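Local coordinates for glutathione S-transferase, N-terminal domain protein (Pseudomonas putida, PDB 4NAX), which binds one oxidized glutathione disulfide per subunit and, as a member of the glutathione S-transferase superfamily, probably has transferase activity, at residues Leu87-Ala92 / Phe121-Ile126; Val32-Met37 / Lys70-Leu75; Gln117-Gln122 / Tyr178-Ile183. One frame throughout, in Å; residues are numbered along the deposited sequence.

How the interactions relate
From the N terminus, interaction 2 closes first: helix 31-41 meets the loop and strand at 70-75, enclosing strand 45-49 and helix 60-65 within the thioredoxin-like domain. Strand 85-88 follows in the chain, and the backbone bond between Leu87 and Ile74 leads into interaction 1, where the start of helix 90-101 faces helix 109-137 of the helical domain. Interaction 3 starts on that same helix, at 117-122, and reaches forward to helix 180-193; its loop crosses that of interaction 1, the two overlapping over 117-126 and sharing Phe121 and Gln122. Interactions 1 and 2 both border the glutathione disulfide, while interaction 3 joins two helices of the helical domain.

Interaction 1 (Leu87-Ala92 / Phe121-Ile126); sequences LFESGA and FQMGGI. With GDS (oxidized glutathione disulfide), chain C.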
loop_
_atom_site.group_PDB
_atom_site.type_symbol
_atom_site.label_atom_id
_atom_site.label_comp_id
_atom_site.label_asym_id
_atom_site.label_seq_id
_atom_site.Cartn_x
_atom_site.Cartn_y
_atom_site.Cartn_z
ATOM N N LEU A 87 8.774 13.182 -2.280
ATOM C CA LEU A 87 7.894 12.077 -1.889
ATOM C C LEU A 87 7.731 11.096 -3.037
ATOM O O LEU A 87 7.537 11.495 -4.184
ATOM C CB LEU A 87 6.514 12.600 -1.455
ATOM C CG LEU A 87 5.734 11.733 -0.479
ATOM C CD1 LEU A 87 6.441 11.614 0.869
ATOM C CD2 LEU A 87 4.345 12.297 -0.280
ATOM N N PHE A 88 7.781 9.816 -2.710
ATOM C CA PHE A 88 7.407 8.756 -3.640
ATOM C C PHE A 88 6.339 7.869 -2.991
ATOM O O PHE A 88 5.957 8.090 -1.848
ATOM C CB PHE A 88 8.639 8.029 -4.183
ATOM C CG PHE A 88 9.433 7.287 -3.151
ATOM C CD1 PHE A 88 10.468 7.921 -2.473
ATOM C CD2 PHE A 88 9.153 5.984 -2.857
ATOM C CE1 PHE A 88 11.197 7.260 -1.511
ATOM C CE2 PHE A 88 9.884 5.306 -1.899
ATOM C CZ PHE A 88 10.912 5.947 -1.235
ATOM N N GLU A 89 5.877 6.887 -3.764
ATOM C CA GLU A 89 4.732 6.005 -3.499
ATOM C C GLU A 89 3.435 6.717 -3.852
ATOM O O GLU A 89 3.016 7.664 -3.171
ATOM C CB GLU A 89 4.660 5.457 -2.076
ATOM C CG GLU A 89 5.769 4.482 -1.749
ATOM C CD GLU A 89 5.671 3.180 -2.522
ATOM O OE1 GLU A 89 4.531 2.715 -2.782
ATOM O OE2 GLU A 89 6.753 2.627 -2.854
ATOM N N SER A 90 2.785 6.249 -4.914
ATOM C CA SER A 90 1.544 6.856 -5.364
ATOM C C SER A 90 0.538 7.071 -4.248
ATOM O O SER A 90 -0.062 8.142 -4.142
ATOM C CB SER A 90 0.940 6.038 -6.496
ATOM O OG SER A 90 0.484 4.779 -6.059
ATOM N N GLY A 91 0.330 6.056 -3.410
ATOM C CA GLY A 91 -0.659 6.170 -2.350
ATOM C C GLY A 91 -0.289 7.207 -1.296
ATOM O O GLY A 91 -1.180 7.844 -0.715
ATOM N N ALA A 92 1.008 7.359 -1.015
ATOM C CA ALA A 92 1.471 8.403 -0.097
ATOM C C ALA A 92 1.259 9.783 -0.709
ATOM O O ALA A 92 0.831 10.724 -0.036
ATOM C CB ALA A 92 2.919 8.210 0.317
ATOM N N PHE A 121 -6.082 -1.166 0.748
ATOM C CA PHE A 121 -6.559 -2.327 0.018
ATOM C C PHE A 121 -6.044 -2.263 -1.432
ATOM O O PHE A 121 -5.582 -3.266 -2.008
ATOM C CB PHE A 121 -8.090 -2.384 0.093
ATOM C CG PHE A 121 -8.749 -3.319 -0.885
ATOM C CD1 PHE A 121 -8.930 -4.653 -0.585
ATOM C CD2 PHE A 121 -9.218 -2.840 -2.087
ATOM C CE1 PHE A 121 -9.578 -5.494 -1.471
ATOM C CE2 PHE A 121 -9.856 -3.681 -2.983
ATOM C CZ PHE A 121 -10.025 -5.014 -2.674
ATOM N N GLN A 122 -6.114 -1.073 -2.027
ATOM C CA GLN A 122 -5.597 -0.891 -3.367
ATOM C C GLN A 122 -4.097 -1.143 -3.417
ATOM O O GLN A 122 -3.584 -1.875 -4.279
ATOM C CB GLN A 122 -5.937 0.510 -3.892
ATOM C CG GLN A 122 -5.587 0.715 -5.358
ATOM C CD GLN A 122 -4.102 0.935 -5.595
ATOM O OE1 GLN A 122 -3.497 1.795 -4.969
ATOM N NE2 GLN A 122 -3.517 0.199 -6.526
ATOM N N MET A 123 -3.377 -0.509 -2.495
ATOM C CA MET A 123 -1.914 -0.521 -2.532
ATOM C C MET A 123 -1.329 -1.894 -2.265
ATOM O O MET A 123 -0.282 -2.234 -2.812
ATOM C CB MET A 123 -1.352 0.515 -1.560
ATOM C CG MET A 123 -1.544 1.969 -2.041
ATOM S SD MET A 123 -0.538 2.459 -3.443
ATOM C CE MET A 123 1.063 2.499 -2.683
ATOM N N GLY A 124 -1.990 -2.688 -1.412
ATOM C CA GLY A 124 -1.516 -4.031 -1.090
ATOM C C GLY A 124 -2.094 -5.144 -1.946
ATOM O O GLY A 124 -1.439 -6.186 -2.164
ATOM N N GLY A 125 -3.291 -4.924 -2.487
ATOM C CA GLY A 125 -4.034 -5.969 -3.190
ATOM C C GLY A 125 -4.165 -5.675 -4.668
ATOM O O GLY A 125 -3.583 -6.351 -5.507
ATOM N N ILE A 126 -4.951 -4.645 -4.996
ATOM C CA ILE A 126 -5.257 -4.341 -6.384
ATOM C C ILE A 126 -4.011 -4.151 -7.237
ATOM O O ILE A 126 -3.850 -4.792 -8.265
ATOM C CB ILE A 126 -6.175 -3.113 -6.470
ATOM C CG1 ILE A 126 -7.525 -3.343 -5.771
ATOM C CG2 ILE A 126 -6.309 -2.635 -7.904
ATOM C CD1 ILE A 126 -8.429 -4.322 -6.475
HETATM N N1 GDS C . 9.589 -4.430 -12.436
HETATM C CA1 GDS C . 8.201 -4.563 -12.873
HETATM C C1 GDS C . 7.863 -6.005 -13.176
HETATM O OE1 GDS C . 6.655 -6.339 -13.150
HETATM O OE2 GDS C . 8.768 -6.826 -13.444
HETATM C CB1 GDS C . 7.980 -3.704 -14.124
HETATM C CG1 GDS C . 6.507 -3.419 -14.448
HETATM C CD1 GDS C . 5.864 -2.560 -13.389
HETATM O O1 GDS C . 6.530 -1.789 -12.723
HETATM N N2 GDS C . 4.555 -2.723 -13.240
HETATM C CA2 GDS C . 3.759 -1.931 -12.324
HETATM C C2 GDS C . 3.151 -2.793 -11.250
HETATM O O2 GDS C . 2.724 -3.913 -11.505
HETATM C CB2 GDS C . 2.640 -1.219 -13.086
HETATM S SG2 GDS C . 3.186 0.066 -14.205
HETATM N N3 GDS C . 3.060 -2.254 -10.036
HETATM C CA3 GDS C . 2.507 -2.978 -8.904
HETATM C C3 GDS C . 1.806 -2.106 -7.885
HETATM O OE3 GDS C . 1.731 -2.562 -6.725
HETATM O OE4 GDS C . 1.298 -1.049 -8.277
HETATM N N4 GDS C . 8.443 0.541 -12.557
HETATM C CA4 GDS C . 9.828 0.743 -12.919
HETATM C C4 GDS C . 10.699 -0.454 -12.654
HETATM O OE5 GDS C . 11.924 -0.398 -12.970
HETATM O OE6 GDS C . 10.156 -1.480 -12.169
HETATM C C5 GDS C . 7.717 1.537 -12.067
HETATM O O5 GDS C . 8.196 2.648 -11.869
HETATM C CA5 GDS C . 6.253 1.260 -11.797
HETATM N N5 GDS C . 5.853 1.872 -10.534
HETATM C CB5 GDS C . 5.438 1.835 -12.957
HETATM S SG5 GDS C . 3.660 1.686 -12.776
HETATM C CA6 GDS C . 4.319 1.903 -5.868
HETATM C C6 GDS C . 3.418 3.089 -6.037
HETATM O OE7 GDS C . 3.930 4.175 -6.403
HETATM O OE8 GDS C . 2.199 2.930 -5.794
HETATM N N6 GDS C . 3.801 1.042 -4.785
HETATM C CB6 GDS C . 4.410 1.119 -7.178
HETATM C CG6 GDS C . 5.069 1.948 -8.285
HETATM C CD6 GDS C . 5.339 1.152 -9.533
HETATM O O6 GDS C . 5.066 -0.050 -9.616
#
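Met123 brings a thioether into polar company: its CE lies 3.5 Å from Glu89 OE1 and its SD 3.6 Å from Ser90 OG, with little else touching between the two segments. The Glu89-Ser90 pair, at the turn from strand 85-88 into helix 90-101, is the gamma-glutamyl-binding corner of the glutathione transferase fold, and Met123 reaches it from helix 109-137 of the helical domain. The methionine chain is bent at both chi2 and chi3, which curls the methyl group over the ligand, CE standing 3.3 Å from GDS OE8.

The gamma-glutamyl end of one glutathione half is held by both its amino and its carboxylate group. Its amino nitrogen N6 donates to Glu89 OE1 at 2.7 Å, and the backbone N of Ser90 meets carboxylate oxygen OE7 at 2.8 Å in an almost straight bond (174°). Ser90 OG donates to the other oxygen, OE8, over a short 2.5 Å. The same hydroxyl is hydrogen-bonded to Lys33, so the carboxylate sits by both a helix N terminus, with Glu89 at the N-cap, and a second-shell ammonium; both would probably favour its negative charge. Glu89 has a positive phi (81°), unusual for a residue with a side chain, as the chain turns into the helix.

Across the cleft, helix 109-137 widens into a pi-type turn at 122-126. Met120 of the second subunit also packs on Met123 and Glu89. Gly91, having no side chain, lets the methionine in close, with Met123 SD 3.7 Å from Gly91 N.

Interaction 2 (Val32-Met37 / Lys70-Leu75); sequences VKVSIM and KIPAIL. With GDS (oxidized glutathione disulfide), chain C.
Helix 31-41 passes over the start of strand 73-76, bringing Val34 and Pro72 closest in backbone terms, with 7.3 Å between their CA atoms. The peptide between Ile71 and Pro72 is cis, the cis-proline that marks the thioredoxin fold at its active-site end. Past the kink the chain settles into an extended strand in which Ile74 points its CB toward the helix and Ala73 points away from it.

Val34 supplies the helix side of the contact with its two methyls spread over different partners. With CG1 anti to the backbone N (chi1 175°), CG2 is directed at the proline ring and lies 3.7 Å from Pro72 CG, the two side chains crossing obliquely. The other branch goes further up the strand, where Val34 CG1 comes within 4.3 Å of Ile74 CG2. The interface is small, purely apolar and buried.

On its far side the cis-proline loop serves the ligand. Ile71 grips the cysteinyl part of one glutathione half with both backbone groups: Ile71 N donates to GDS O5 at 2.9 Å, and GDS N5 returns a bond to Ile71 O, a two-way main-chain pairing like that of neighbouring beta strands. The extended Lys70 chain runs along the same glutathione half, from its cysteinyl carbonyl past CD6 (3.8 Å from Lys70 CD) toward the glycine carboxylate. Lys33, whose NZ is 3.9 Å from GDS OE8, acts from the second shell, being hydrogen-bonded to Asn30 and Ser90.

Strand 73-76 lies between strands 21-25 and 85-88. Leu23 of the former and Ile93 of helix 90-101 close in on Val34, while Met37, one turn along helix 31-41, packs against Ile180 and Ile183 of helix 180-193.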
loop_
_atom_site.group_PDB
_atom_site.type_symbol
_atom_site.label_atom_id
_atom_site.label_comp_id
_atom_site.label_asym_id
_atom_site.label_seq_id
_atom_site.Cartn_x
_atom_site.Cartn_y
_atom_site.Cartn_z
ATOM N N VAL A 32 -0.695 7.610 -13.264
ATOM C CA VAL A 32 -1.901 8.383 -13.537
ATOM C C VAL A 32 -2.733 8.636 -12.281
ATOM O O VAL A 32 -3.524 9.557 -12.252
ATOM C CB VAL A 32 -2.764 7.792 -14.666
ATOM C CG1 VAL A 32 -1.960 7.642 -15.946
ATOM C CG2 VAL A 32 -3.430 6.494 -14.253
ATOM N N LYS A 33 -2.549 7.854 -11.218
ATOM C CA LYS A 33 -3.233 8.185 -9.967
ATOM C C LYS A 33 -2.883 9.640 -9.621
ATOM O O LYS A 33 -3.747 10.400 -9.184
ATOM C CB LYS A 33 -2.749 7.299 -8.825
ATOM C CG LYS A 33 -3.073 5.825 -8.922
ATOM C CD LYS A 33 -2.366 5.091 -7.797
ATOM C CE LYS A 33 -2.458 3.576 -7.863
ATOM N NZ LYS A 33 -1.615 2.963 -6.772
ATOM N N VAL A 34 -1.598 9.996 -9.748
ATOM C CA VAL A 34 -1.122 11.269 -9.278
ATOM C C VAL A 34 -1.461 12.402 -10.235
ATOM O O VAL A 34 -1.908 13.483 -9.790
ATOM C CB VAL A 34 0.367 11.206 -8.938
ATOM C CG1 VAL A 34 0.893 12.580 -8.547
ATOM C CG2 VAL A 34 0.609 10.203 -7.822
ATOM N N SER A 35 -1.281 12.178 -11.541
ATOM C CA SER A 35 -1.716 13.196 -12.495
ATOM C C SER A 35 -3.241 13.419 -12.445
ATOM O O SER A 35 -3.702 14.566 -12.491
ATOM C CB SER A 35 -1.218 12.896 -13.899
ATOM O OG SER A 35 -1.527 11.549 -14.214
ATOM N N ILE A 36 -4.020 12.350 -12.330
ATOM C CA ILE A 36 -5.452 12.505 -12.165
ATOM C C ILE A 36 -5.750 13.346 -10.922
ATOM O O ILE A 36 -6.565 14.274 -10.960
ATOM C CB ILE A 36 -6.180 11.150 -12.103
ATOM C CG1 ILE A 36 -6.141 10.474 -13.467
ATOM C CG2 ILE A 36 -7.623 11.351 -11.653
ATOM C CD1 ILE A 36 -6.591 9.038 -13.451
ATOM N N MET A 37 -5.110 13.021 -9.800
ATOM C CA MET A 37 -5.342 13.762 -8.584
ATOM C C MET A 37 -5.051 15.260 -8.764
ATOM O O MET A 37 -5.845 16.098 -8.352
ATOM C CB MET A 37 -4.468 13.184 -7.468
ATOM C CG MET A 37 -4.599 13.895 -6.137
ATOM S SD MET A 37 -6.255 13.742 -5.448
ATOM C CE MET A 37 -5.948 14.452 -3.835
ATOM N N LYS A 70 11.178 3.860 -8.645
ATOM C CA LYS A 70 9.882 3.760 -9.303
ATOM C C LYS A 70 9.187 5.085 -9.427
ATOM O O LYS A 70 9.415 6.010 -8.641
ATOM C CB LYS A 70 9.016 2.706 -8.606
ATOM C CG LYS A 70 9.652 1.306 -8.807
ATOM C CD LYS A 70 8.854 0.109 -8.457
ATOM C CE LYS A 70 9.707 -1.109 -8.713
ATOM N NZ LYS A 70 8.970 -2.359 -8.474
ATOM N N ILE A 71 8.352 5.186 -10.445
ATOM C CA ILE A 71 7.437 6.306 -10.575
ATOM C C ILE A 71 6.091 5.908 -9.987
ATOM O O ILE A 71 5.750 4.710 -9.919
ATOM C CB ILE A 71 7.299 6.775 -12.055
ATOM C CG1 ILE A 71 6.652 5.729 -12.982
ATOM C CG2 ILE A 71 8.637 7.226 -12.602
ATOM C CD1 ILE A 71 5.132 5.747 -13.014
ATOM N N PRO A 72 5.260 6.889 -9.607
ATOM C CA PRO A 72 5.510 8.332 -9.618
ATOM C C PRO A 72 6.309 8.814 -8.399
ATOM O O PRO A 72 6.349 8.157 -7.349
ATOM C CB PRO A 72 4.112 8.916 -9.587
ATOM C CG PRO A 72 3.340 7.936 -8.750
ATOM C CD PRO A 72 3.897 6.575 -9.156
ATOM N N ALA A 73 6.867 10.008 -8.541
ATOM C CA ALA A 73 7.519 10.724 -7.441
ATOM C C ALA A 73 7.223 12.197 -7.653
ATOM O O ALA A 73 6.968 12.636 -8.782
ATOM C CB ALA A 73 9.000 10.455 -7.405
ATOM N N ILE A 74 7.254 12.953 -6.567
ATOM C CA ILE A 74 7.070 14.392 -6.625
ATOM C C ILE A 74 8.153 15.133 -5.849
ATOM O O ILE A 74 8.788 14.585 -4.944
ATOM C CB ILE A 74 5.686 14.847 -6.111
ATOM C CG1 ILE A 74 5.476 14.494 -4.629
ATOM C CG2 ILE A 74 4.579 14.260 -6.980
ATOM C CD1 ILE A 74 4.328 15.219 -3.965
ATOM N N LEU A 75 8.309 16.403 -6.201
ATOM C CA LEU A 75 9.090 17.365 -5.405
ATOM C C LEU A 75 8.238 18.621 -5.333
ATOM O O LEU A 75 8.059 19.319 -6.334
ATOM C CB LEU A 75 10.443 17.629 -6.035
ATOM C CG LEU A 75 11.339 18.618 -5.290
ATOM C CD1 LEU A 75 11.602 18.197 -3.857
ATOM C CD2 LEU A 75 12.635 18.757 -6.075
HETATM N N1 GDS C . 9.589 -4.430 -12.436
HETATM C CA1 GDS C . 8.201 -4.563 -12.873
HETATM C C1 GDS C . 7.863 -6.005 -13.176
HETATM O OE1 GDS C . 6.655 -6.339 -13.150
HETATM O OE2 GDS C . 8.768 -6.826 -13.444
HETATM C CB1 GDS C . 7.980 -3.704 -14.124
HETATM C CG1 GDS C . 6.507 -3.419 -14.448
HETATM C CD1 GDS C . 5.864 -2.560 -13.389
HETATM O O1 GDS C . 6.530 -1.789 -12.723
HETATM N N2 GDS C . 4.555 -2.723 -13.240
HETATM C CA2 GDS C . 3.759 -1.931 -12.324
HETATM C C2 GDS C . 3.151 -2.793 -11.250
HETATM O O2 GDS C . 2.724 -3.913 -11.505
HETATM C CB2 GDS C . 2.640 -1.219 -13.086
HETATM S SG2 GDS C . 3.186 0.066 -14.205
HETATM N N3 GDS C . 3.060 -2.254 -10.036
HETATM C CA3 GDS C . 2.507 -2.978 -8.904
HETATM C C3 GDS C . 1.806 -2.106 -7.885
HETATM O OE3 GDS C . 1.731 -2.562 -6.725
HETATM O OE4 GDS C . 1.298 -1.049 -8.277
HETATM N N4 GDS C . 8.443 0.541 -12.557
HETATM C CA4 GDS C . 9.828 0.743 -12.919
HETATM C C4 GDS C . 10.699 -0.454 -12.654
HETATM O OE5 GDS C . 11.924 -0.398 -12.970
HETATM O OE6 GDS C . 10.156 -1.480 -12.169
HETATM C C5 GDS C . 7.717 1.537 -12.067
HETATM O O5 GDS C . 8.196 2.648 -11.869
HETATM C CA5 GDS C . 6.253 1.260 -11.797
HETATM N N5 GDS C . 5.853 1.872 -10.534
HETATM C CB5 GDS C . 5.438 1.835 -12.957
HETATM S SG5 GDS C . 3.660 1.686 -12.776
HETATM C CA6 GDS C . 4.319 1.903 -5.868
HETATM C C6 GDS C . 3.418 3.089 -6.037
HETATM O OE7 GDS C . 3.930 4.175 -6.403
HETATM O OE8 GDS C . 2.199 2.930 -5.794
HETATM N N6 GDS C . 3.801 1.042 -4.785
HETATM C CB6 GDS C . 4.410 1.119 -7.178
HETATM C CG6 GDS C . 5.069 1.948 -8.285
HETATM C CD6 GDS C . 5.339 1.152 -9.533
HETATM O O6 GDS C . 5.066 -0.050 -9.616
#

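Interaction 3 (Gln117-Gln122 / Tyr178-Ile183); sequences QWLMFQ and YSIADI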
loop_
_atom_site.group_PDB
_atom_site.type_symbol
_atom_site.label_atom_id
_atom_site.label_comp_id
_atom_site.label_asym_id
_atom_site.label_seq_id
_atom_site.Cartn_x
_atom_site.Cartn_y
_atom_site.Cartn_z
ATOM N N GLN A 117 -8.480 3.000 4.509
ATOM C CA GLN A 117 -8.638 1.563 4.413
ATOM C C GLN A 117 -8.699 1.109 2.956
ATOM O O GLN A 117 -7.969 0.208 2.539
ATOM C CB GLN A 117 -9.904 1.146 5.150
ATOM C CG GLN A 117 -10.389 -0.263 4.903
ATOM C CD GLN A 117 -11.735 -0.427 5.571
ATOM O OE1 GLN A 117 -11.829 -0.754 6.748
ATOM N NE2 GLN A 117 -12.781 -0.076 4.848
ATOM N N TRP A 118 -9.579 1.721 2.167
ATOM C CA TRP A 118 -9.692 1.305 0.784
ATOM C C TRP A 118 -8.461 1.658 -0.059
ATOM O O TRP A 118 -8.105 0.911 -0.973
ATOM C CB TRP A 118 -10.988 1.823 0.175
ATOM C CG TRP A 118 -12.196 1.104 0.727
ATOM C CD1 TRP A 118 -13.192 1.642 1.509
ATOM C CD2 TRP A 118 -12.522 -0.284 0.574
ATOM N NE1 TRP A 118 -14.110 0.671 1.833
ATOM C CE2 TRP A 118 -13.721 -0.518 1.272
ATOM C CE3 TRP A 118 -11.920 -1.351 -0.082
ATOM C CZ2 TRP A 118 -14.337 -1.783 1.287
ATOM C CZ3 TRP A 118 -12.526 -2.584 -0.069
ATOM C CH2 TRP A 118 -13.722 -2.791 0.618
ATOM N N LEU A 119 -7.798 2.758 0.283
ATOM C CA LEU A 119 -6.516 3.086 -0.327
ATOM C C LEU A 119 -5.461 2.007 -0.062
ATOM O O LEU A 119 -4.727 1.602 -0.961
ATOM C CB LEU A 119 -6.042 4.459 0.159
ATOM C CG LEU A 119 -4.693 4.923 -0.377
ATOM C CD1 LEU A 119 -4.704 5.070 -1.890
ATOM C CD2 LEU A 119 -4.276 6.226 0.311
ATOM N N MET A 120 -5.406 1.537 1.183
ATOM C CA MET A 120 -4.452 0.480 1.548
ATOM C C MET A 120 -4.796 -0.857 0.863
ATOM O O MET A 120 -3.905 -1.580 0.425
ATOM C CB MET A 120 -4.460 0.295 3.061
ATOM C CG MET A 120 -3.839 1.454 3.825
ATOM S SD MET A 120 -2.073 1.582 3.507
ATOM C CE MET A 120 -1.741 3.068 4.459
ATOM N N PHE A 121 -6.082 -1.166 0.748
ATOM C CA PHE A 121 -6.559 -2.327 0.018
ATOM C C PHE A 121 -6.044 -2.263 -1.432
ATOM O O PHE A 121 -5.582 -3.266 -2.008
ATOM C CB PHE A 121 -8.090 -2.384 0.093
ATOM C CG PHE A 121 -8.749 -3.319 -0.885
ATOM C CD1 PHE A 121 -8.930 -4.653 -0.585
ATOM C CD2 PHE A 121 -9.218 -2.840 -2.087
ATOM C CE1 PHE A 121 -9.578 -5.494 -1.471
ATOM C CE2 PHE A 121 -9.856 -3.681 -2.983
ATOM C CZ PHE A 121 -10.025 -5.014 -2.674
ATOM N N GLN A 122 -6.114 -1.073 -2.027
ATOM C CA GLN A 122 -5.597 -0.891 -3.367
ATOM C C GLN A 122 -4.097 -1.143 -3.417
ATOM O O GLN A 122 -3.584 -1.875 -4.279
ATOM C CB GLN A 122 -5.937 0.510 -3.892
ATOM C CG GLN A 122 -5.587 0.715 -5.358
ATOM C CD GLN A 122 -4.102 0.935 -5.595
ATOM O OE1 GLN A 122 -3.497 1.795 -4.969
ATOM N NE2 GLN A 122 -3.517 0.199 -6.526
ATOM N N TYR A 178 -16.618 10.811 -3.628
ATOM C CA TYR A 178 -15.490 10.548 -4.508
ATOM C C TYR A 178 -14.201 10.916 -3.787
ATOM O O TYR A 178 -14.111 11.958 -3.137
ATOM C CB TYR A 178 -15.644 11.371 -5.783
ATOM C CG TYR A 178 -14.523 11.252 -6.806
ATOM C CD1 TYR A 178 -14.220 10.041 -7.397
ATOM C CD2 TYR A 178 -13.810 12.375 -7.209
ATOM C CE1 TYR A 178 -13.240 9.941 -8.374
ATOM C CE2 TYR A 178 -12.833 12.295 -8.175
ATOM C CZ TYR A 178 -12.538 11.074 -8.761
ATOM O OH TYR A 178 -11.579 10.973 -9.752
ATOM N N SER A 179 -13.198 10.050 -3.872
ATOM C CA SER A 179 -12.008 10.226 -3.043
ATOM C C SER A 179 -10.771 9.652 -3.694
ATOM O O SER A 179 -10.817 9.002 -4.753
ATOM C CB SER A 179 -12.204 9.505 -1.706
ATOM O OG SER A 179 -12.044 8.089 -1.848
ATOM N N ILE A 180 -9.647 9.869 -3.009
ATOM C CA ILE A 180 -8.391 9.253 -3.403
ATOM C C ILE A 180 -8.451 7.728 -3.493
ATOM O O ILE A 180 -7.630 7.134 -4.209
ATOM C CB ILE A 180 -7.213 9.695 -2.500
ATOM C CG1 ILE A 180 -7.426 9.347 -1.024
ATOM C CG2 ILE A 180 -6.934 11.174 -2.720
ATOM C CD1 ILE A 180 -6.233 9.710 -0.148
ATOM N N ALA A 181 -9.365 7.070 -2.771
ATOM C CA ALA A 181 -9.492 5.610 -2.929
ATOM C C ALA A 181 -9.958 5.253 -4.345
ATOM O O ALA A 181 -9.490 4.270 -4.929
ATOM C CB ALA A 181 -10.435 5.013 -1.891
ATOM N N ASP A 182 -10.910 6.006 -4.889
ATOM C CA ASP A 182 -11.365 5.770 -6.263
ATOM C C ASP A 182 -10.251 6.031 -7.262
ATOM O O ASP A 182 -10.048 5.268 -8.207
ATOM C CB ASP A 182 -12.573 6.622 -6.595
ATOM C CG ASP A 182 -13.668 6.474 -5.565
ATOM O OD1 ASP A 182 -14.225 5.368 -5.439
ATOM O OD2 ASP A 182 -13.958 7.454 -4.867
ATOM N N ILE A 183 -9.539 7.130 -7.042
ATOM C CA ILE A 183 -8.444 7.508 -7.927
ATOM C C ILE A 183 -7.341 6.439 -7.917
ATOM O O ILE A 183 -6.716 6.167 -8.947
ATOM C CB ILE A 183 -7.919 8.910 -7.561
ATOM C CG1 ILE A 183 -9.019 9.944 -7.871
ATOM C CG2 ILE A 183 -6.636 9.238 -8.317
ATOM C CD1 ILE A 183 -8.737 11.320 -7.311
#
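Trp118 and Ala181 meet through their beta carbons, Trp118 CB to Ala181 CB being 3.8 Å, while the indole itself leads away from the other helix. That division follows from the first torsion of Trp118: CG is anti to the carbonyl carbon (chi1 -71°), so only the root of the side chain lies between the helices. With little more than the alanine methyl and the tryptophan CB between them, the backbones come very close, the CA atoms of Leu119 and Ala181 standing 4.7 Å apart, and Ala181 CB also rests 4.1 Å from Leu119 N.

Beside this tight spot a second pair, of two branched aliphatic side chains, completes the seam. Ile180 holds CG1 in the crowded position between its backbone N and carbonyl carbon (chi1 59°), which carries the delta methyl toward the other helix; there Ile180 CD1 lies 4.0 Å from Leu119 CD2, the two chains angled across one another.

The start of helix 180-193 is fixed by a capping box. Ser179 OG accepts from Ala181 N at 3.0 Å, and Asp182 OD2 accepts in return from Ser179 N at 2.9 Å with its anti lone pair. Such a Ser-X-X-Asp box is familiar at this helix in other glutathione transferases, and here it sets the turn that presents Ile180 and Ala181.

On the other helix the departing indole sets its CZ3 3.8 Å above the centre of the Phe121 ring, edge to face. Phe88 of the second subunit meets Trp118 edge-to-face as well, so this part of helix 109-137 also faces the dimer interface. Helix 148-168 packs against Trp118 and Phe121 through Val163, and Ala184 of helix 180-193 extends the seam along Leu119.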